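Side-chain contacts in hypothetical protein (PDB 1YB3), which is of unknown function but belongs to the DUF3201 family and comes from the hyperthermophilic archaeon Pyrococcus furiosus: residues Phe85-Pro90 with Lys163-Leu168; Lys96-Asp101 with Ile145-Asp150; Leu109-Ala114 with Asp120-Glu125. All blocks are in the same frame, centred on the assembly; numbering follows the deposited sequence. Where two conformers were deposited one is given.

Contact 1 (Phe85-Pro90 with Lys163-Leu168); sequences FVFAFP and KRFIEL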
loop_
_atom_site.group_PDB
_atom_site.type_symbol
_atom_site.label_atom_id
_atom_site.label_comp_id
_atom_site.label_asym_id
_atom_site.label_seq_id
_atom_site.Cartn_x
_atom_site.Cartn_y
_atom_site.Cartn_z
ATOM N N PHE A 85 3.016 1.442 0.225
ATOM C CA PHE A 85 3.128 0.087 0.722
ATOM C C PHE A 85 1.728 -0.437 0.951
ATOM O O PHE A 85 0.770 0.331 1.085
ATOM C CB PHE A 85 4.003 -0.003 1.992
ATOM C CG PHE A 85 3.414 0.706 3.190
ATOM C CD1 PHE A 85 2.571 0.024 4.059
ATOM C CD2 PHE A 85 3.725 2.035 3.445
ATOM C CE1 PHE A 85 2.022 0.661 5.181
ATOM C CE2 PHE A 85 3.154 2.702 4.564
ATOM C CZ PHE A 85 2.295 2.003 5.418
ATOM N N VAL A 86 1.619 -1.756 0.942
ATOM C CA VAL A 86 0.330 -2.412 1.137
ATOM C C VAL A 86 0.551 -3.712 1.883
ATOM O O VAL A 86 1.522 -4.423 1.600
ATOM C CB VAL A 86 -0.396 -2.658 -0.235
ATOM C CG1 VAL A 86 0.496 -3.392 -1.211
ATOM C CG2 VAL A 86 -1.756 -3.373 -0.040
ATOM N N PHE A 87 -0.334 -4.021 2.840
ATOM C CA PHE A 87 -0.326 -5.326 3.490
ATOM C C PHE A 87 -1.689 -5.961 3.346
ATOM O O PHE A 87 -2.703 -5.268 3.483
ATOM C CB PHE A 87 -0.015 -5.189 4.977
ATOM C CG PHE A 87 1.463 -5.075 5.269
ATOM C CD1 PHE A 87 2.212 -6.218 5.495
ATOM C CD2 PHE A 87 2.077 -3.835 5.322
ATOM C CE1 PHE A 87 3.579 -6.144 5.759
ATOM C CE2 PHE A 87 3.472 -3.747 5.597
ATOM C CZ PHE A 87 4.194 -4.901 5.810
ATOM N N ALA A 88 -1.686 -7.269 3.100
ATOM C CA ALA A 88 -2.913 -8.056 2.958
ATOM C C ALA A 88 -3.061 -8.936 4.180
ATOM O O ALA A 88 -2.086 -9.592 4.599
ATOM C CB ALA A 88 -2.849 -8.916 1.703
ATOM N N PHE A 89 -4.278 -8.999 4.721
ATOM C CA PHE A 89 -4.573 -9.866 5.857
ATOM C C PHE A 89 -5.864 -10.660 5.596
ATOM O O PHE A 89 -6.800 -10.115 4.987
ATOM C CB PHE A 89 -4.742 -9.054 7.139
ATOM C CG PHE A 89 -3.526 -8.238 7.521
ATOM C CD1 PHE A 89 -2.354 -8.869 7.951
ATOM C CD2 PHE A 89 -3.566 -6.847 7.489
ATOM C CE1 PHE A 89 -1.223 -8.101 8.308
ATOM C CE2 PHE A 89 -2.453 -6.090 7.861
ATOM C CZ PHE A 89 -1.283 -6.731 8.266
ATOM N N PRO A 90 -5.919 -11.932 6.059
ATOM C CA PRO A 90 -7.185 -12.673 5.961
ATOM C C PRO A 90 -8.296 -11.980 6.754
ATOM O O PRO A 90 -8.089 -11.529 7.876
ATOM C CB PRO A 90 -6.854 -14.045 6.574
ATOM C CG PRO A 90 -5.375 -14.156 6.552
ATOM C CD PRO A 90 -4.857 -12.740 6.695
ATOM N N LYS A 163 6.746 1.814 9.695
ATOM C CA LYS A 163 6.994 1.547 11.117
ATOM C C LYS A 163 5.691 1.684 11.921
ATOM O O LYS A 163 5.345 0.807 12.716
ATOM C CB LYS A 163 8.072 2.501 11.651
ATOM C CG LYS A 163 8.272 2.394 13.165
ATOM C CD LYS A 163 9.447 3.244 13.661
ATOM C CE LYS A 163 9.136 4.722 13.629
ATOM N NZ LYS A 163 10.166 5.503 14.387
ATOM N N ARG A 164 4.967 2.785 11.710
ATOM C CA ARG A 164 3.677 2.999 12.381
ATOM C C ARG A 164 2.673 1.890 12.031
ATOM O O ARG A 164 1.927 1.426 12.883
ATOM C CB ARG A 164 3.101 4.396 12.103
ATOM C CG ARG A 164 3.918 5.535 12.763
ATOM C CD ARG A 164 3.389 6.921 12.395
ATOM N NE ARG A 164 2.147 7.240 13.083
ATOM C CZ ARG A 164 0.943 7.256 12.515
ATOM N NH1 ARG A 164 0.805 6.955 11.228
ATOM N NH2 ARG A 164 -0.131 7.576 13.236
ATOM N N PHE A 165 2.672 1.458 10.768
ATOM C CA PHE A 165 1.769 0.412 10.383
ATOM C C PHE A 165 2.094 -0.907 11.081
ATOM O O PHE A 165 1.199 -1.596 11.609
ATOM C CB PHE A 165 1.763 0.226 8.850
ATOM C CG PHE A 165 0.654 -0.682 8.378
ATOM C CD1 PHE A 165 -0.599 -0.144 8.035
ATOM C CD2 PHE A 165 0.837 -2.070 8.339
ATOM C CE1 PHE A 165 -1.647 -0.982 7.640
ATOM C CE2 PHE A 165 -0.218 -2.929 7.935
ATOM C CZ PHE A 165 -1.457 -2.370 7.573
ATOM N N ILE A 166 3.379 -1.255 11.091
ATOM C CA ILE A 166 3.823 -2.502 11.736
ATOM C C ILE A 166 3.471 -2.484 13.235
ATOM O O ILE A 166 2.963 -3.474 13.764
ATOM C CB ILE A 166 5.332 -2.794 11.467
ATOM C CG1 ILE A 166 5.529 -3.218 9.999
ATOM C CG2 ILE A 166 5.853 -3.887 12.408
ATOM C CD1 ILE A 166 6.984 -3.170 9.497
ATOM N N GLU A 167 3.673 -1.344 13.874
ATOM C CA GLU A 167 3.387 -1.198 15.310
ATOM C C GLU A 167 1.875 -1.345 15.578
ATOM O O GLU A 167 1.467 -2.019 16.528
ATOM C CB GLU A 167 3.966 0.114 15.839
ATOM C CG GLU A 167 5.502 0.108 15.820
ATOM C CD GLU A 167 6.149 1.486 16.011
ATOM O OE1 GLU A 167 5.451 2.532 15.879
ATOM O OE2 GLU A 167 7.381 1.498 16.265
ATOM N N LEU A 168 1.047 -0.760 14.710
ATOM C CA LEU A 168 -0.400 -0.911 14.848
ATOM C C LEU A 168 -0.800 -2.379 14.639
ATOM O O LEU A 168 -1.592 -2.936 15.401
ATOM C CB LEU A 168 -1.121 -0.009 13.853
ATOM C CG LEU A 168 -2.636 -0.153 13.772
ATOM C CD1 LEU A 168 -3.342 0.174 15.102
ATOM C CD2 LEU A 168 -3.167 0.728 12.626
#
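F87 on strand 85-90 and F165 on helix 163-168 mark where the two backbones come nearest, their CA atoms 9.2 Å apart; the segment axes run nearly parallel, 17° between their N-to-C directions, with a closest approach of 10.7 Å. Four phenylalanines fill that gap. F85, F87 and F89 rise from one face of the strand, and F165 reaches in among them because its CG stands anti to the backbone N (chi1 -170°), which carries the ring away from the helix toward the sheet. F85 meets the root of the ring, F87 and F89 its outer end. F85 turns its edge toward the face of F165 in an offset edge-to-face pair, planes at 72°, and F85 CE1 lies 3.7 Å from F165 CB. The F87 ring lies nearly parallel to F165 but slid along, so the rings barely overlap; F87 CD2 comes to 3.6 Å from F165 CE2. From the far end F89 arrives edge to edge, its CE2 3.9 Å from F165 CZ. V102 of helix 96-105 also touches F165, and L175 near the C terminus touches F87. No hydrogen bond or ion pair passes between the two segments, so this helix is held to the sheet here by the close fit of buried aromatic carbon, an apolar contact with little of the directionality of a hydrogen bond.

Contact 2 (Lys96-Asp101 with Ile145-Asp150); sequences KEFIED and INFEVD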
loop_
_atom_site.group_PDB
_atom_site.type_symbol
_atom_site.label_atom_id
_atom_site.label_comp_id
_atom_site.label_asym_id
_atom_site.label_seq_id
_atom_site.Cartn_x
_atom_site.Cartn_y
_atom_site.Cartn_z
ATOM N N LYS A 96 -13.487 -4.855 13.603
ATOM C CA LYS A 96 -13.977 -3.499 13.422
ATOM C C LYS A 96 -12.994 -2.475 13.999
ATOM O O LYS A 96 -12.735 -1.443 13.370
ATOM C CB LYS A 96 -15.372 -3.347 14.054
ATOM C CG LYS A 96 -15.984 -1.951 13.956
ATOM C CD LYS A 96 -17.328 -1.920 14.696
ATOM C CE LYS A 96 -17.522 -0.615 15.455
ATOM N NZ LYS A 96 -18.717 -0.636 16.368
ATOM N N GLU A 97 -12.434 -2.771 15.174
ATOM C CA GLU A 97 -11.517 -1.828 15.835
ATOM C C GLU A 97 -10.223 -1.599 15.049
ATOM O O GLU A 97 -9.744 -0.469 14.964
ATOM C CB GLU A 97 -11.198 -2.218 17.282
ATOM C CG GLU A 97 -10.712 -1.011 18.101
ATOM C CD GLU A 97 -10.249 -1.361 19.499
ATOM O OE1 GLU A 97 -10.635 -2.431 20.020
ATOM O OE2 GLU A 97 -9.497 -0.550 20.084
ATOM N N PHE A 98 -9.664 -2.667 14.473
ATOM C CA PHE A 98 -8.475 -2.496 13.621
ATOM C C PHE A 98 -8.791 -1.565 12.444
ATOM O O PHE A 98 -8.050 -0.629 12.171
ATOM C CB PHE A 98 -7.944 -3.827 13.113
ATOM C CG PHE A 98 -6.765 -3.683 12.173
ATOM C CD1 PHE A 98 -5.503 -3.307 12.660
ATOM C CD2 PHE A 98 -6.923 -3.893 10.805
ATOM C CE1 PHE A 98 -4.412 -3.168 11.804
ATOM C CE2 PHE A 98 -5.838 -3.758 9.928
ATOM C CZ PHE A 98 -4.574 -3.392 10.428
ATOM N N ILE A 99 -9.913 -1.815 11.777
ATOM C CA ILE A 99 -10.366 -0.975 10.668
ATOM C C ILE A 99 -10.488 0.503 11.081
ATOM O O ILE A 99 -9.978 1.391 10.387
ATOM C CB ILE A 99 -11.725 -1.482 10.090
ATOM C CG1 ILE A 99 -11.642 -2.962 9.671
ATOM C CG2 ILE A 99 -12.232 -0.559 8.986
ATOM C CD1 ILE A 99 -10.509 -3.336 8.745
ATOM N N GLU A 100 -11.156 0.758 12.215
ATOM C CA GLU A 100 -11.293 2.129 12.748
ATOM C C GLU A 100 -9.927 2.795 13.014
ATOM O O GLU A 100 -9.706 3.967 12.664
ATOM C CB GLU A 100 -12.145 2.147 14.031
ATOM C CG GLU A 100 -13.605 1.766 13.808
ATOM C CD GLU A 100 -14.386 1.593 15.100
ATOM O OE1 GLU A 100 -13.775 1.309 16.159
ATOM O OE2 GLU A 100 -15.626 1.726 15.046
ATOM N N ASP A 101 -9.018 2.034 13.620
ATOM C CA ASP A 101 -7.675 2.519 13.956
ATOM C C ASP A 101 -6.833 2.831 12.722
ATOM O O ASP A 101 -6.133 3.862 12.668
ATOM C CB ASP A 101 -6.939 1.479 14.809
ATOM C CG ASP A 101 -7.457 1.406 16.238
ATOM O OD1 ASP A 101 -8.401 2.148 16.583
ATOM O OD2 ASP A 101 -6.910 0.597 17.018
ATOM N N ILE A 145 -7.950 -8.888 2.610
ATOM C CA ILE A 145 -8.225 -7.454 2.606
ATOM C C ILE A 145 -6.894 -6.713 2.618
ATOM O O ILE A 145 -6.053 -6.979 3.477
ATOM C CB ILE A 145 -9.063 -7.003 3.840
ATOM C CG1 ILE A 145 -10.309 -7.904 4.058
ATOM C CG2 ILE A 145 -9.409 -5.498 3.779
ATOM C CD1 ILE A 145 -11.245 -8.067 2.820
ATOM N N ASN A 146 -6.725 -5.799 1.664
ATOM C CA ASN A 146 -5.497 -5.027 1.501
ATOM C C ASN A 146 -5.641 -3.631 2.064
ATOM O O ASN A 146 -6.681 -2.968 1.880
ATOM C CB ASN A 146 -5.129 -4.906 0.024
ATOM C CG ASN A 146 -4.777 -6.224 -0.596
ATOM O OD1 ASN A 146 -3.638 -6.656 -0.548
ATOM N ND2 ASN A 146 -5.763 -6.871 -1.214
ATOM N N PHE A 147 -4.577 -3.160 2.737
ATOM C CA PHE A 147 -4.513 -1.825 3.315
ATOM C C PHE A 147 -3.306 -1.163 2.683
ATOM O O PHE A 147 -2.183 -1.595 2.924
ATOM C CB PHE A 147 -4.305 -1.930 4.834
ATOM C CG PHE A 147 -5.443 -2.620 5.532
ATOM C CD1 PHE A 147 -6.457 -1.877 6.144
ATOM C CD2 PHE A 147 -5.541 -4.028 5.498
ATOM C CE1 PHE A 147 -7.556 -2.525 6.753
ATOM C CE2 PHE A 147 -6.621 -4.685 6.086
ATOM C CZ PHE A 147 -7.636 -3.927 6.719
ATOM N N GLU A 148 -3.549 -0.173 1.824
ATOM C CA GLU A 148 -2.493 0.518 1.074
ATOM C C GLU A 148 -2.366 1.971 1.535
ATOM O O GLU A 148 -3.363 2.683 1.648
ATOM C CB GLU A 148 -2.755 0.488 -0.461
ATOM C CG GLU A 148 -1.795 1.388 -1.226
ATOM C CD GLU A 148 -1.961 1.341 -2.757
ATOM O OE1 GLU A 148 -2.484 0.322 -3.263
ATOM O OE2 GLU A 148 -1.554 2.305 -3.440
ATOM N N VAL A 149 -1.135 2.399 1.816
ATOM C CA VAL A 149 -0.864 3.790 2.151
ATOM C C VAL A 149 0.056 4.375 1.067
ATOM O O VAL A 149 1.091 3.769 0.747
ATOM C CB VAL A 149 -0.216 3.889 3.556
ATOM C CG1 VAL A 149 0.094 5.335 3.896
ATOM C CG2 VAL A 149 -1.152 3.201 4.629
ATOM N N ASP A 150 -0.341 5.525 0.511
ATOM C CA ASP A 150 0.422 6.225 -0.545
ATOM C C ASP A 150 1.125 7.462 0.031
ATOM O O ASP A 150 0.562 8.157 0.895
ATOM C CB ASP A 150 -0.495 6.654 -1.695
ATOM C CG ASP A 150 -1.091 5.470 -2.458
ATOM O OD1 ASP A 150 -0.667 4.326 -2.210
ATOM O OD2 ASP A 150 -1.982 5.703 -3.311
#
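F147 on strand 145-150 receives F98 and I99 from helix 96-101, a helix-on-sheet packing in which the helix lies over an interior strand of the antiparallel seven-stranded sheet. All three side chains are buried. F147 offers two different surfaces. Over one face comes the edge of F98, making an edge-to-face pair with centroids 5.3 Å apart and planes at 74°; the touching atom, F98 CE2, is 3.7 Å from F147 CZ and is displaced from the ring centre toward the rim. At the rim itself, in the ring plane, sits the end of I99, whose chain crosses F147 at about a right angle. With an alanine here in place of F147, F98 CE2 and I99 CD1 would probably face a gap between helix and sheet, and the F98 ring would probably lose its edge-to-face partner there. F98 has a second edge-to-face partner in Y172, while I99 also packs on V133, W134 and I137 of helix 130-138. The folded chain of I99 (chi2 -52°) brings its terminal methyl CD1 to 3.6 Å from F147 CZ, with F147 CE1 almost as near.

Contact 3 (Leu109-Ala114 with Asp120-Glu125); sequences LFIYGA and DFYNFE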
loop_
_atom_site.group_PDB
_atom_site.type_symbol
_atom_site.label_atom_id
_atom_site.label_comp_id
_atom_site.label_asym_id
_atom_site.label_seq_id
_atom_site.Cartn_x
_atom_site.Cartn_y
_atom_site.Cartn_z
ATOM N N LEU A 109 -4.939 6.574 2.430
ATOM C CA LEU A 109 -5.249 5.167 2.649
ATOM C C LEU A 109 -6.334 4.656 1.721
ATOM O O LEU A 109 -7.349 5.323 1.495
ATOM C CB LEU A 109 -5.723 4.978 4.101
ATOM C CG LEU A 109 -6.242 3.610 4.533
ATOM C CD1 LEU A 109 -5.088 2.619 4.611
ATOM C CD2 LEU A 109 -6.938 3.742 5.883
ATOM N N PHE A 110 -6.116 3.448 1.225
ATOM C CA PHE A 110 -7.123 2.683 0.488
ATOM C C PHE A 110 -7.260 1.314 1.146
ATOM O O PHE A 110 -6.267 0.695 1.537
ATOM C CB PHE A 110 -6.696 2.474 -0.981
ATOM C CG PHE A 110 -6.510 3.755 -1.767
ATOM C CD1 PHE A 110 -7.520 4.221 -2.601
ATOM C CD2 PHE A 110 -5.326 4.486 -1.679
ATOM C CE1 PHE A 110 -7.343 5.416 -3.350
ATOM C CE2 PHE A 110 -5.133 5.663 -2.406
ATOM C CZ PHE A 110 -6.158 6.135 -3.247
ATOM N N ILE A 111 -8.493 0.818 1.240
ATOM C CA ILE A 111 -8.713 -0.543 1.719
ATOM C C ILE A 111 -9.563 -1.234 0.662
ATOM O O ILE A 111 -10.628 -0.722 0.309
ATOM C CB ILE A 111 -9.476 -0.566 3.054
ATOM C CG1 ILE A 111 -8.773 0.321 4.095
ATOM C CG2 ILE A 111 -9.635 -1.998 3.573
ATOM C CD1 ILE A 111 -9.597 0.520 5.394
ATOM N N TYR A 112 -9.072 -2.357 0.167
ATOM C CA TYR A 112 -9.681 -3.010 -1.006
ATOM C C TYR A 112 -9.481 -4.507 -0.990
ATOM O O TYR A 112 -8.596 -5.000 -0.316
ATOM C CB TYR A 112 -9.150 -2.387 -2.313
ATOM C CG TYR A 112 -7.640 -2.346 -2.500
ATOM C CD1 TYR A 112 -6.931 -3.458 -2.964
ATOM C CD2 TYR A 112 -6.924 -1.167 -2.234
ATOM C CE1 TYR A 112 -5.521 -3.404 -3.156
ATOM C CE2 TYR A 112 -5.534 -1.097 -2.424
ATOM C CZ TYR A 112 -4.838 -2.218 -2.878
ATOM O OH TYR A 112 -3.464 -2.158 -3.072
ATOM N N GLY A 113 -10.325 -5.239 -1.727
ATOM C CA GLY A 113 -10.172 -6.688 -1.864
ATOM C C GLY A 113 -9.153 -7.075 -2.921
ATOM O O GLY A 113 -8.109 -6.433 -3.053
ATOM N N ALA A 114 -9.463 -8.123 -3.693
ATOM C CA ALA A 114 -8.530 -8.652 -4.697
ATOM C C ALA A 114 -8.097 -7.629 -5.753
ATOM O O ALA A 114 -6.938 -7.614 -6.150
ATOM C CB ALA A 114 -9.103 -9.895 -5.373
ATOM N N ASP A 120 -13.351 -1.698 -3.733
ATOM C CA ASP A 120 -12.912 -0.677 -2.785
ATOM C C ASP A 120 -13.812 -0.560 -1.555
ATOM O O ASP A 120 -14.980 -0.167 -1.647
ATOM C CB ASP A 120 -12.686 0.667 -3.472
ATOM C CG ASP A 120 -11.920 1.634 -2.600
ATOM O OD1 ASP A 120 -10.686 1.440 -2.405
ATOM O OD2 ASP A 120 -12.562 2.586 -2.109
ATOM N N PHE A 121 -13.247 -0.877 -0.395
ATOM C CA PHE A 121 -13.955 -0.743 0.874
ATOM C C PHE A 121 -13.849 0.669 1.460
ATOM O O PHE A 121 -14.806 1.172 2.069
ATOM C CB PHE A 121 -13.443 -1.775 1.885
ATOM C CG PHE A 121 -13.660 -3.195 1.468
ATOM C CD1 PHE A 121 -14.947 -3.752 1.459
ATOM C CD2 PHE A 121 -12.578 -3.994 1.085
ATOM C CE1 PHE A 121 -15.139 -5.080 1.070
ATOM C CE2 PHE A 121 -12.769 -5.323 0.694
ATOM C CZ PHE A 121 -14.049 -5.867 0.701
ATOM N N TYR A 122 -12.680 1.290 1.276
ATOM C CA TYR A 122 -12.415 2.643 1.751
ATOM C C TYR A 122 -11.486 3.318 0.756
ATOM O O TYR A 122 -10.502 2.716 0.298
ATOM C CB TYR A 122 -11.767 2.606 3.145
ATOM C CG TYR A 122 -11.370 3.958 3.710
ATOM C CD1 TYR A 122 -12.276 4.723 4.464
ATOM C CD2 TYR A 122 -10.078 4.461 3.515
ATOM C CE1 TYR A 122 -11.899 5.969 4.988
ATOM C CE2 TYR A 122 -9.695 5.690 4.023
ATOM C CZ TYR A 122 -10.599 6.442 4.769
ATOM O OH TYR A 122 -10.193 7.658 5.279
ATOM N N ASN A 123 -11.823 4.556 0.408
ATOM C CA ASN A 123 -10.993 5.429 -0.415
ATOM C C ASN A 123 -10.929 6.762 0.311
ATOM O O ASN A 123 -11.969 7.389 0.535
ATOM C CB ASN A 123 -11.628 5.603 -1.809
ATOM C CG ASN A 123 -10.732 6.352 -2.780
ATOM O OD1 ASN A 123 -10.080 7.311 -2.417
ATOM N ND2 ASN A 123 -10.724 5.921 -4.045
ATOM N N PHE A 124 -9.724 7.191 0.689
ATOM C CA PHE A 124 -9.557 8.404 1.517
ATOM C C PHE A 124 -10.037 9.679 0.818
ATOM O O PHE A 124 -10.284 10.697 1.476
ATOM C CB PHE A 124 -8.088 8.577 1.914
ATOM C CG PHE A 124 -7.244 9.227 0.851
ATOM C CD1 PHE A 124 -6.968 10.598 0.901
ATOM C CD2 PHE A 124 -6.702 8.464 -0.193
ATOM C CE1 PHE A 124 -6.164 11.211 -0.085
ATOM C CE2 PHE A 124 -5.894 9.055 -1.177
ATOM C CZ PHE A 124 -5.627 10.440 -1.124
ATOM N N GLU A 125 -10.117 9.638 -0.510
ATOM C CA GLU A 125 -10.577 10.795 -1.283
ATOM C C GLU A 125 -12.080 11.012 -1.155
ATOM O O GLU A 125 -12.569 12.135 -1.328
ATOM C CB GLU A 125 -10.176 10.666 -2.748
ATOM C CG GLU A 125 -8.681 10.685 -2.952
ATOM C CD GLU A 125 -8.267 11.551 -4.109
ATOM O OE1 GLU A 125 -9.047 11.661 -5.084
ATOM O OE2 GLU A 125 -7.160 12.130 -4.040
#
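I111 and Y122 form the antiparallel hydrogen-bonded pair at the middle of this two-stranded contact. I111 N donates to Y122 O at 2.9 Å, and Y122 N returns a bond of 3.0 Å to I111 O. I111 O takes a second donor, F121 N at 2.7 Å; of the two, Y122 N sits in the carbonyl plane on a lone pair, while F121 N is tilted somewhat from that plane. Two residues thus face one, and beyond them the register has moved by a residue, pairing Y112 with D120. At the other end the bond from F124 N to L109 O is weak.

Among the aromatic contacts, F124 turns its edge to the face of F110 in an offset edge-to-face pair, planes at 89°; F124 CE2 lies 3.6 Å from F110 CZ. F124 has its CG wedged between backbone N and carbonyl carbon (chi1 82°), which sets the ring beside the neighbouring strand. N123 lies alongside F110 and points the same way, its amide turned 63° from the ring and OD1 3.5 Å from F110 CE1. That OD1 also accepts from E125 N, an Asx turn that helps hold the amide in place.

A second set of apolar contacts gathers round Y122: I111 CD1 rests 3.8 Å from Y122 CB, and L109 CD2 meets Y122 CE2 at 3.9 Å. V133 of helix 130-138 touches both F121 and Y122, whereas the hydroxyl of Y112 bonds to E148 on the adjoining strand. The whole is a beta hairpin with a classic beta bulge, I111 opposite F121 and Y122, at one margin of the seven-stranded sheet.

From the N terminus the chain runs through helix 11-35 and the earlier strands before strand 82-90, the first partner of contact 1, which is closed only by helix 155-171 and so spans the longest loop. Helix 96-105 comes next, and contact 2 closes when strand 144-150 enters the sheet. Within that loop lies the hairpin of contact 3, a short local closure between strands 108-112 and 120-123. The three are therefore nested, with none crossing. Strand 144-150 slots between 82-90 and 108-112: F85 O probably accepts from V149 N, and Y112 O from N146 N. Through it one sheet joins all three contacts, linking two helices to the hairpin at its margin.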